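Side-chain contacts in putative beta-glucosidase (PDB 5WAB), which hydrolyses beta-glucosides as a family 3 glycoside hydrolase and probably also releases terminal arabinopyranose from ginsenosides: residues 18-23 against 28-33; 367-372 against 480-485. All blocks are in the same frame, centred on the assembly; numbering follows the deposited sequence.

Contact 1 of 2, residues 18-23 against 28-33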
ATOM      1  N   ALA A  18     -26.372 -18.724 -14.119  1.00 19.62           N
ATOM      2  CA  ALA A  18     -26.415 -18.430 -12.692  1.00 19.80           C
ATOM      3  C   ALA A  18     -25.285 -19.109 -11.935  1.00 21.50           C
ATOM      4  O   ALA A  18     -24.787 -18.554 -10.949  1.00 24.18           O
ATOM      5  CB  ALA A  18     -27.765 -18.838 -12.104  1.00 19.93           C
ATOM      6  N   SER A  19     -24.855 -20.297 -12.372  1.00 20.29           N
ATOM      7  CA  SER A  19     -23.774 -20.965 -11.655  1.00 19.00           C
ATOM      8  C   SER A  19     -22.480 -20.171 -11.752  1.00 17.90           C
ATOM      9  O   SER A  19     -21.671 -20.191 -10.819  1.00 16.16           O
ATOM     10  CB  SER A  19     -23.564 -22.390 -12.177  1.00 19.06           C
ATOM     11  OG  SER A  19     -23.091 -22.400 -13.511  1.00 20.91           O
ATOM     12  N   LEU A  20     -22.274 -19.457 -12.861  1.00 16.45           N
ATOM     13  CA  LEU A  20     -21.050 -18.685 -13.028  1.00 15.51           C
ATOM     14  C   LEU A  20     -20.933 -17.547 -12.023  1.00 15.33           C
ATOM     15  O   LEU A  20     -19.829 -17.033 -11.816  1.00 13.89           O
ATOM     16  CB  LEU A  20     -20.977 -18.117 -14.445  1.00 12.31           C
ATOM     17  CG  LEU A  20     -20.732 -19.091 -15.591  1.00 11.54           C
ATOM     18  CD1 LEU A  20     -20.665 -18.306 -16.882  1.00 11.28           C
ATOM     19  CD2 LEU A  20     -19.455 -19.888 -15.382  1.00 10.71           C
ATOM     20  N   THR A  21     -22.038 -17.146 -11.398  1.00 16.04           N
ATOM     21  CA  THR A  21     -22.039 -16.020 -10.477  1.00 16.46           C
ATOM     22  C   THR A  21     -21.597 -16.406  -9.067  1.00 18.30           C
ATOM     23  O   THR A  21     -21.739 -15.593  -8.141  1.00 21.06           O
ATOM     24  CB  THR A  21     -23.426 -15.370 -10.455  1.00 16.44           C
ATOM     25  OG1 THR A  21     -24.381 -16.275  -9.892  1.00 17.58           O
ATOM     26  CG2 THR A  21     -23.851 -15.040 -11.877  1.00 16.36           C
ATOM     27  N   SER A  22     -21.075 -17.621  -8.896  1.00 36.48           N
ATOM     28  CA  SER A  22     -20.476 -18.064  -7.646  1.00 34.73           C
ATOM     29  C   SER A  22     -19.482 -19.168  -7.970  1.00 33.29           C
ATOM     30  O   SER A  22     -19.697 -19.960  -8.888  1.00 33.15           O
ATOM     31  CB  SER A  22     -21.524 -18.566  -6.649  1.00 34.06           C
ATOM     32  OG  SER A  22     -22.116 -19.763  -7.112  1.00 33.25           O
ATOM     33  N   GLY A  23     -18.399 -19.215  -7.200  1.00 32.76           N
ATOM     34  CA  GLY A  23     -17.320 -20.136  -7.501  1.00 30.78           C
ATOM     35  C   GLY A  23     -17.749 -21.588  -7.433  1.00 30.64           C
ATOM     36  O   GLY A  23     -18.792 -21.943  -6.880  1.00 24.35           O
ATOM     37  N   HIS A  28     -12.029 -21.965  -6.463  1.00 27.62           N
ATOM     38  CA  HIS A  28     -12.115 -22.124  -7.904  1.00 26.57           C
ATOM     39  C   HIS A  28     -13.319 -21.364  -8.431  1.00 25.51           C
ATOM     40  O   HIS A  28     -14.362 -21.290  -7.778  1.00 26.53           O
ATOM     41  CB  HIS A  28     -12.224 -23.596  -8.315  1.00 23.93           C
ATOM     42  CG  HIS A  28     -11.020 -24.410  -7.962  1.00 24.90           C
ATOM     43  ND1 HIS A  28     -10.773 -24.866  -6.686  1.00 26.02           N
ATOM     44  CD2 HIS A  28      -9.978 -24.826  -8.720  1.00 24.92           C
ATOM     45  CE1 HIS A  28      -9.640 -25.546  -6.677  1.00 26.80           C
ATOM     46  NE2 HIS A  28      -9.138 -25.537  -7.899  1.00 26.16           N
ATOM     47  N   LEU A  29     -13.164 -20.812  -9.629  1.00 24.37           N
ATOM     48  CA  LEU A  29     -14.294 -20.276 -10.359  1.00 24.96           C
ATOM     49  C   LEU A  29     -15.260 -21.413 -10.705  1.00 24.37           C
ATOM     50  O   LEU A  29     -14.936 -22.598 -10.583  1.00 23.95           O
ATOM     51  CB  LEU A  29     -13.811 -19.569 -11.624  1.00 25.29           C
ATOM     52  CG  LEU A  29     -12.739 -18.487 -11.461  1.00 24.05           C
ATOM     53  CD1 LEU A  29     -12.264 -18.002 -12.827  1.00 23.80           C
ATOM     54  CD2 LEU A  29     -13.244 -17.322 -10.630  1.00 23.41           C
ATOM     55  N   GLN A  30     -16.471 -21.047 -11.120  1.00 24.62           N
ATOM     56  CA  GLN A  30     -17.439 -22.067 -11.503  1.00 25.82           C
ATOM     57  C   GLN A  30     -17.007 -22.690 -12.821  1.00 25.31           C
ATOM     58  O   GLN A  30     -16.860 -21.994 -13.829  1.00 25.44           O
ATOM     59  CB  GLN A  30     -18.841 -21.479 -11.633  1.00 26.12           C
ATOM     60  CG  GLN A  30     -19.875 -22.487 -12.131  1.00 26.79           C
ATOM     61  CD  GLN A  30     -19.986 -23.732 -11.247  1.00 28.45           C
ATOM     62  OE1 GLN A  30     -20.224 -23.636 -10.037  1.00 28.23           O
ATOM     63  NE2 GLN A  30     -19.826 -24.907 -11.855  1.00 28.22           N
ATOM     64  N   GLY A  31     -16.793 -23.994 -12.812  1.00 25.55           N
ATOM     65  CA  GLY A  31     -16.447 -24.676 -14.036  1.00 25.62           C
ATOM     66  C   GLY A  31     -17.654 -25.208 -14.777  1.00 25.29           C
ATOM     67  O   GLY A  31     -18.424 -26.006 -14.233  1.00 24.82           O
ATOM     68  N   VAL A  32     -17.847 -24.735 -16.006  1.00 25.63           N
ATOM     69  CA  VAL A  32     -18.795 -25.338 -16.931  1.00 25.64           C
ATOM     70  C   VAL A  32     -17.935 -26.019 -17.988  1.00 29.35           C
ATOM     71  O   VAL A  32     -17.858 -25.564 -19.137  1.00 28.89           O
ATOM     72  CB  VAL A  32     -19.747 -24.293 -17.544  1.00 23.98           C
ATOM     73  CG1 VAL A  32     -20.925 -24.975 -18.235  1.00 25.26           C
ATOM     74  CG2 VAL A  32     -20.228 -23.312 -16.487  1.00 23.64           C
ATOM     75  N   GLU A  33     -17.244 -27.094 -17.586  1.00 32.41           N
ATOM     76  CA  GLU A  33     -16.294 -27.753 -18.476  1.00 34.24           C
ATOM     77  C   GLU A  33     -16.972 -28.329 -19.711  1.00 33.17           C
ATOM     78  O   GLU A  33     -16.325 -28.482 -20.754  1.00 34.90           O
ATOM     79  CB  GLU A  33     -15.529 -28.845 -17.730  1.00 39.13           C
ATOM     80  CG  GLU A  33     -14.367 -28.345 -16.876  1.00 42.15           C
ATOM     81  CD  GLU A  33     -14.794 -27.952 -15.471  1.00 46.08           C
ATOM     82  OE1 GLU A  33     -16.003 -28.060 -15.163  1.00 46.40           O
ATOM     83  OE2 GLU A  33     -13.921 -27.538 -14.674  1.00 47.01           O
TER
HETATM   84  O   HOH W   1     -17.062 -18.202 -12.065  1.00 27.04           O
HETATM   85  O   HOH W   2     -21.348 -21.889  -8.292  1.00 23.78           O
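Q30 lays the aliphatic part of its side chain against S19 of helix 14-19, and the tight part of the contact is here. Its CG sits 3.2 Å from the carbonyl O of S19 and also touches S19 OG, while CB comes within 3.3 Å of S22 O. With CG anti to the backbone N (chi1 176°) the chain leaves toward S19, and a bend at chi2 (57°) then turns the amide back along its own segment, where NE2 donates to G31 O at 3.0 Å. That bond is not straight, 140° at the hydrogen, and the donor stands well above the carbonyl plane of G31. Beside Q30, the methyl CD2 of L20 meets CG2 of V32 at 3.7 Å, the two side chains crossing at about a right angle. A type I beta turn, S19 to S22, follows on from helix 14-19 and leads into a loop that doubles back before strand 41-44, the first strand of the parallel sheet in the TIM-barrel-like domain. Where the backbones come closest, G23 CA lies 3.2 Å from H28 O, and a CB on G23 would collide with this oxygen. Elsewhere the segments meet more loosely, through single waters: water 1 donates to L20 O and accepts from Q30 N, and water 2 lies 2.7 Å from Q30 OE1 and also bridges to S22 OG. S22 OG is also hydrogen-bonded to D257, and S19 OG to E16 O. L29 turns to another neighbour, helix 271-292, where it packs on M281 and L284.

Contact 2 of 2, residues 367-372 against 480-485; sequences AARGVD and LADVIF
The guanidinium of R369 has the CB of A481 over one face, 3.3 Å above its plane and offset toward the rim, and the carboxylate of D482 at its edge. The F485 ring carries I484 CG2 over one face and A481 CA at its edge, and V371 CG1 approaches it obliquely, 4.2 Å from CZ. These groups join the loop after helix 362-368 to the end of helix 476-484 in the alpha/beta C-terminal domain of the family 3 glycoside hydrolases, the loop leading into edge strand 373-376 of its mixed sheet. R369 reaches across with CG anti to its carbonyl carbon (chi1 -68°) and the chain extended from CG to NE, and its NH1 and NH2, end-on, each lie 2.8 Å from a single oxygen, D482 OD1. Both hydrogen bonds belong to one salt bridge and bend to 143° at the hydrogen, as expected when two nitrogens share one acceptor. An asparagine in place of D482 would probably leave the arginine's charge without its mate and its guanidinium freer to turn. D482 also touches H309 and I313 of helix 301-313, while F485 reaches L366 on helix 362-368. Guanidinium and carboxylate are not coplanar: OD1 lies in the guanidinium plane, yet the carboxylate is turned by 36°; NH1 meets OD1 nearly along its C-O axis, whereas NH2 comes from the syn side but well out of the carboxylate plane.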
ATOM      1  N   ALA A 367      27.109 -15.656   8.962  1.00 46.64           N
ATOM      2  CA  ALA A 367      27.923 -16.865   9.058  1.00 48.59           C
ATOM      3  C   ALA A 367      28.396 -17.325   7.683  1.00 48.90           C
ATOM      4  O   ALA A 367      29.584 -17.603   7.482  1.00 49.95           O
ATOM      5  CB  ALA A 367      27.130 -17.970   9.754  1.00 49.78           C
ATOM      6  N   ALA A 368      27.479 -17.400   6.716  1.00 48.07           N
ATOM      7  CA  ALA A 368      27.843 -17.831   5.371  1.00 49.12           C
ATOM      8  C   ALA A 368      28.760 -16.839   4.664  1.00 49.15           C
ATOM      9  O   ALA A 368      29.368 -17.194   3.650  1.00 51.28           O
ATOM     10  CB  ALA A 368      26.584 -18.064   4.535  1.00 48.59           C
ATOM     11  N   ARG A 369      28.871 -15.612   5.168  1.00 46.89           N
ATOM     12  CA  ARG A 369      29.719 -14.595   4.565  1.00 46.80           C
ATOM     13  C   ARG A 369      31.056 -14.438   5.278  1.00 46.18           C
ATOM     14  O   ARG A 369      31.820 -13.526   4.945  1.00 44.47           O
ATOM     15  CB  ARG A 369      28.990 -13.249   4.534  1.00 46.03           C
ATOM     16  CG  ARG A 369      27.803 -13.203   3.594  1.00 45.85           C
ATOM     17  CD  ARG A 369      27.275 -11.785   3.453  1.00 45.43           C
ATOM     18  NE  ARG A 369      26.146 -11.712   2.531  1.00 46.28           N
ATOM     19  CZ  ARG A 369      25.690 -10.587   1.988  1.00 45.80           C
ATOM     20  NH1 ARG A 369      26.269  -9.426   2.268  1.00 44.77           N
ATOM     21  NH2 ARG A 369      24.653 -10.622   1.160  1.00 45.67           N
ATOM     22  N   GLY A 370      31.360 -15.297   6.248  1.00 48.30           N
ATOM     23  CA  GLY A 370      32.603 -15.188   6.977  1.00 51.26           C
ATOM     24  C   GLY A 370      32.615 -14.131   8.057  1.00 51.98           C
ATOM     25  O   GLY A 370      33.609 -14.026   8.789  1.00 53.35           O
ATOM     26  N   VAL A 371      31.556 -13.334   8.173  1.00 51.33           N
ATOM     27  CA  VAL A 371      31.467 -12.310   9.208  1.00 52.04           C
ATOM     28  C   VAL A 371      31.299 -13.006  10.554  1.00 52.54           C
ATOM     29  O   VAL A 371      30.266 -13.626  10.820  1.00 52.52           O
ATOM     30  CB  VAL A 371      30.313 -11.338   8.935  1.00 50.98           C
ATOM     31  CG1 VAL A 371      30.201 -10.314  10.054  1.00 49.87           C
ATOM     32  CG2 VAL A 371      30.511 -10.654   7.591  1.00 51.37           C
ATOM     33  N   ASP A 372      32.314 -12.906  11.407  1.00 53.44           N
ATOM     34  CA  ASP A 372      32.267 -13.524  12.723  1.00 53.89           C
ATOM     35  C   ASP A 372      31.652 -12.545  13.715  1.00 51.48           C
ATOM     36  O   ASP A 372      32.088 -11.393  13.822  1.00 51.43           O
ATOM     37  CB  ASP A 372      33.667 -13.944  13.176  1.00 55.89           C
ATOM     38  N   LEU A 480      19.641  -7.307   4.443  1.00 32.50           N
ATOM     39  CA  LEU A 480      20.125  -6.589   5.617  1.00 32.11           C
ATOM     40  C   LEU A 480      21.647  -6.522   5.631  1.00 33.57           C
ATOM     41  O   LEU A 480      22.230  -5.485   5.970  1.00 33.40           O
ATOM     42  CB  LEU A 480      19.600  -7.262   6.886  1.00 32.24           C
ATOM     43  CG  LEU A 480      18.110  -7.072   7.192  1.00 32.25           C
ATOM     44  CD1 LEU A 480      17.666  -8.009   8.312  1.00 32.84           C
ATOM     45  CD2 LEU A 480      17.803  -5.621   7.535  1.00 31.67           C
ATOM     46  N   ALA A 481      22.310  -7.619   5.259  1.00 33.90           N
ATOM     47  CA  ALA A 481      23.767  -7.622   5.228  1.00 34.11           C
ATOM     48  C   ALA A 481      24.301  -6.616   4.218  1.00 36.37           C
ATOM     49  O   ALA A 481      25.275  -5.904   4.493  1.00 32.62           O
ATOM     50  CB  ALA A 481      24.280  -9.025   4.909  1.00 32.99           C
ATOM     51  N   ASP A 482      23.663  -6.533   3.048  1.00 36.39           N
ATOM     52  CA  ASP A 482      24.123  -5.620   2.004  1.00 38.15           C
ATOM     53  C   ASP A 482      23.974  -4.161   2.420  1.00 37.30           C
ATOM     54  O   ASP A 482      24.830  -3.328   2.099  1.00 38.82           O
ATOM     55  CB  ASP A 482      23.354  -5.888   0.710  1.00 39.66           C
ATOM     56  CG  ASP A 482      23.725  -7.208   0.074  1.00 42.39           C
ATOM     57  OD1 ASP A 482      24.647  -7.881   0.585  1.00 44.18           O
ATOM     58  OD2 ASP A 482      23.088  -7.579  -0.935  1.00 42.93           O
ATOM     59  N   VAL A 483      22.905  -3.829   3.138  1.00 35.32           N
ATOM     60  CA  VAL A 483      22.688  -2.444   3.535  1.00 34.60           C
ATOM     61  C   VAL A 483      23.548  -2.088   4.741  1.00 35.99           C
ATOM     62  O   VAL A 483      24.248  -1.070   4.747  1.00 37.65           O
ATOM     63  CB  VAL A 483      21.195  -2.196   3.817  1.00 31.64           C
ATOM     64  CG1 VAL A 483      21.000  -0.829   4.451  1.00 30.95           C
ATOM     65  CG2 VAL A 483      20.383  -2.317   2.530  1.00 30.21           C
ATOM     66  N   ILE A 484      23.517  -2.936   5.770  1.00 36.05           N
ATOM     67  CA  ILE A 484      24.217  -2.645   7.018  1.00 36.24           C
ATOM     68  C   ILE A 484      25.722  -2.583   6.789  1.00 38.85           C
ATOM     69  O   ILE A 484      26.425  -1.768   7.402  1.00 41.74           O
ATOM     70  CB  ILE A 484      23.841  -3.692   8.083  1.00 35.75           C
ATOM     71  CG1 ILE A 484      22.373  -3.527   8.485  1.00 35.26           C
ATOM     72  CG2 ILE A 484      24.764  -3.610   9.290  1.00 36.53           C
ATOM     73  CD1 ILE A 484      21.853  -4.625   9.390  1.00 30.29           C
ATOM     74  N   PHE A 485      26.238  -3.414   5.887  1.00 38.93           N
ATOM     75  CA  PHE A 485      27.667  -3.464   5.622  1.00 39.44           C
ATOM     76  C   PHE A 485      28.055  -2.709   4.363  1.00 38.56           C
ATOM     77  O   PHE A 485      29.190  -2.839   3.896  1.00 38.60           O
ATOM     78  CB  PHE A 485      28.141  -4.913   5.559  1.00 40.76           C
ATOM     79  CG  PHE A 485      28.069  -5.609   6.880  1.00 41.30           C
ATOM     80  CD1 PHE A 485      29.093  -5.478   7.802  1.00 42.52           C
ATOM     81  CD2 PHE A 485      26.961  -6.359   7.221  1.00 40.77           C
ATOM     82  CE1 PHE A 485      29.026  -6.101   9.028  1.00 42.58           C
ATOM     83  CE2 PHE A 485      26.885  -6.983   8.446  1.00 40.98           C
ATOM     84  CZ  PHE A 485      27.920  -6.857   9.352  1.00 41.83           C
TER

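In the fold
From the N terminus, the chain passes through helix 14-19 and almost at once closes contact 1, a local loop with four residues between its segments, before strand 41-44 begins the parallel sheet of the N-terminal domain. Contact 2 opens much later, at the end of helix 362-368, and closes only at helix 476-484. The 107 residues between its segments include strands 373-376, 403-409, 444-449 and 465-468 of the C-terminal domain's mixed sheet. The two contacts follow in series, neither nesting nor crossing. Their centres are about 51 Å apart: 18-23/28-33 packs against helices 257-265 and 271-292 and beside strand 41-44, whereas 367-372/480-485 ties the approach to edge strand 373-376 to helix 476-484.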